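Local coordinates for amino acid ABC superfamily ATP binding cassette transporter, binding protein (Streptococcus pneumoniae, PDB 4H5G) that binds L-arginine between its two lobes and probably delivers it to an amino acid ABC transporter as the substrate-binding component, at residues L14-S19 with L56-M61. Numbering follows the deposited sequence. Where two conformers were deposited one is given.
With ARG (arginine), chain L.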
loop_
_atom_site.group_PDB
_atom_site.type_symbol
_atom_site.label_atom_id
_atom_site.label_comp_id
_atom_site.label_asym_id
_atom_site.label_seq_id
_atom_site.Cartn_x
_atom_site.Cartn_y
_atom_site.Cartn_z
ATOM N N LEU A 14 5.298 19.491 1.853
ATOM C CA LEU A 14 4.908 18.331 2.653
ATOM C C LEU A 14 5.614 17.115 2.067
ATOM O O LEU A 14 5.376 16.761 0.915
ATOM C CB LEU A 14 3.397 18.136 2.557
ATOM C CG LEU A 14 2.833 16.899 3.257
ATOM C CD1 LEU A 14 2.848 17.069 4.789
ATOM C CD2 LEU A 14 1.404 16.618 2.756
ATOM N N VAL A 15 6.503 16.484 2.828
ATOM C CA VAL A 15 7.289 15.377 2.277
ATOM C C VAL A 15 6.616 14.074 2.675
ATOM O O VAL A 15 6.387 13.832 3.848
ATOM C CB VAL A 15 8.740 15.411 2.795
ATOM C CG1 VAL A 15 9.537 14.238 2.229
ATOM C CG2 VAL A 15 9.399 16.748 2.437
ATOM N N VAL A 16 6.284 13.245 1.690
ATOM C CA VAL A 16 5.540 12.018 1.950
ATOM C C VAL A 16 6.348 10.828 1.453
ATOM O O VAL A 16 6.669 10.752 0.271
ATOM C CB VAL A 16 4.177 12.050 1.210
ATOM C CG1 VAL A 16 3.448 10.712 1.352
ATOM C CG2 VAL A 16 3.302 13.205 1.702
ATOM N N ALA A 17 6.677 9.907 2.357
ATOM C CA ALA A 17 7.416 8.692 2.005
ATOM C C ALA A 17 6.444 7.654 1.452
ATOM O O ALA A 17 5.378 7.421 2.024
ATOM C CB ALA A 17 8.140 8.142 3.216
ATOM N N THR A 18 6.806 7.024 0.338
ATOM C CA THR A 18 5.939 6.006 -0.255
ATOM C C THR A 18 6.770 4.978 -1.020
ATOM O O THR A 18 7.959 5.162 -1.226
ATOM C CB THR A 18 4.863 6.606 -1.193
ATOM O OG1 THR A 18 3.809 5.655 -1.371
ATOM C CG2 THR A 18 5.441 6.946 -2.577
ATOM N N SER A 19 6.111 3.906 -1.451
ATOM C CA SER A 19 6.753 2.845 -2.226
ATOM C C SER A 19 5.911 2.598 -3.471
ATOM O O SER A 19 4.905 1.894 -3.413
ATOM C CB SER A 19 6.867 1.564 -1.385
ATOM O OG SER A 19 7.265 0.437 -2.155
ATOM N N LEU A 56 3.602 19.376 -2.608
ATOM C CA LEU A 56 3.762 17.965 -2.240
ATOM C C LEU A 56 5.103 17.473 -2.775
ATOM O O LEU A 56 5.419 17.681 -3.945
ATOM C CB LEU A 56 2.652 17.134 -2.882
ATOM C CG LEU A 56 2.774 15.623 -2.688
ATOM C CD1 LEU A 56 2.676 15.235 -1.208
ATOM C CD2 LEU A 56 1.705 14.896 -3.509
ATOM N N GLU A 57 5.891 16.817 -1.926
ATOM C CA GLU A 57 7.134 16.196 -2.384
ATOM C C GLU A 57 7.049 14.712 -2.069
ATOM O O GLU A 57 6.931 14.321 -0.910
ATOM C CB GLU A 57 8.335 16.835 -1.680
ATOM C CG GLU A 57 9.661 16.195 -2.030
ATOM C CD GLU A 57 10.835 17.006 -1.493
ATOM O OE1 GLU A 57 11.164 18.049 -2.088
ATOM O OE2 GLU A 57 11.414 16.607 -0.467
ATOM N N ILE A 58 7.081 13.881 -3.102
ATOM C CA ILE A 58 6.989 12.432 -2.908
ATOM C C ILE A 58 8.394 11.849 -2.822
ATOM O O ILE A 58 9.233 12.096 -3.685
ATOM C CB ILE A 58 6.239 11.759 -4.070
ATOM C CG1 ILE A 58 4.780 12.214 -4.108
ATOM C CG2 ILE A 58 6.290 10.236 -3.934
ATOM C CD1 ILE A 58 3.963 11.785 -2.920
ATOM N N LEU A 59 8.650 11.095 -1.760
ATOM C CA LEU A 59 9.954 10.466 -1.561
ATOM C C LEU A 59 9.765 8.972 -1.761
ATOM O O LEU A 59 9.137 8.318 -0.937
ATOM C CB LEU A 59 10.447 10.762 -0.139
ATOM C CG LEU A 59 11.803 10.199 0.279
ATOM C CD1 LEU A 59 12.935 10.738 -0.600
ATOM C CD2 LEU A 59 12.047 10.528 1.757
ATOM N N SER A 60 10.283 8.435 -2.867
ATOM C CA SER A 60 10.077 7.025 -3.209
ATOM C C SER A 60 11.191 6.120 -2.675
ATOM O O SER A 60 12.376 6.449 -2.767
ATOM C CB SER A 60 9.981 6.858 -4.731
ATOM O OG SER A 60 8.807 7.454 -5.234
ATOM N N MET A 61 10.803 4.963 -2.153
ATOM C CA MET A 61 11.766 3.989 -1.652
ATOM C C MET A 61 11.088 2.631 -1.598
ATOM O O MET A 61 9.939 2.500 -1.987
ATOM C CB MET A 61 12.199 4.401 -0.253
ATOM C CG MET A 61 11.040 4.352 0.729
ATOM S SD MET A 61 11.468 5.278 2.214
ATOM C CE MET A 61 11.392 6.955 1.588
HETATM N N ARG L . -0.902 -3.097 3.587
HETATM C CA ARG L . 0.359 -3.831 3.769
HETATM C C ARG L . 1.132 -3.304 4.957
HETATM O O ARG L . 0.899 -2.188 5.450
HETATM C CB ARG L . 1.229 -3.757 2.506
HETATM C CG ARG L . 1.452 -2.347 1.965
HETATM C CD ARG L . 2.504 -2.337 0.845
HETATM N NE ARG L . 2.598 -1.019 0.201
HETATM C CZ ARG L . 3.387 -0.728 -0.829
HETATM N NH1 ARG L . 3.388 0.500 -1.346
HETATM N NH2 ARG L . 4.173 -1.668 -1.341
HETATM O OXT ARG L . 2.017 -3.998 5.465
#
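Thr18, Val15 and Met61 bury the most surface where strand 13-18 runs parallel to strand 55-60 and the residue after it, a worked example of a parallel ladder that ends where Ser19 reaches the bound arginine. Five backbone bonds join the segments, the last from Met61, just past its strand: Val16 N donates to Glu57 O, and Val16 O accepts from Leu59 N, both at 2.9 Å. Thr18 continues the ladder, its N donating to Leu59 O and its O receiving Met61 N. With OG1 anti to the backbone N (chi1 -161°), its CG2 is turned onto Ile58 CG2 at 3.7 Å, while OG1 is hydrogen-bonded to Val79 O, just after strand 77-78, which flanks 13-18 on the side away from 55-60. On the other face Val15 and Glu57 run alongside each other, Val15 CG2 in van der Waals contact with the carboxylate oxygen Glu57 OE2 at 3.5 Å. Met61 bends at chi3 (72°), and its CE rests 3.8 Å from Ala17 CB, close to helix 66-71. Val16 CG2 meets Leu56 CD1 at 3.6 Å on the face that helix 40-52 packs against. The alternating backbone bonds thus set the register and engage the main-chain N and O of Val16 and Thr18, whereas the next carbonyl, Ser19 O, accepts NH1 of the arginine at 2.9 Å, one of several ligand bonds, consistent with a part in recognising the guanidinium group.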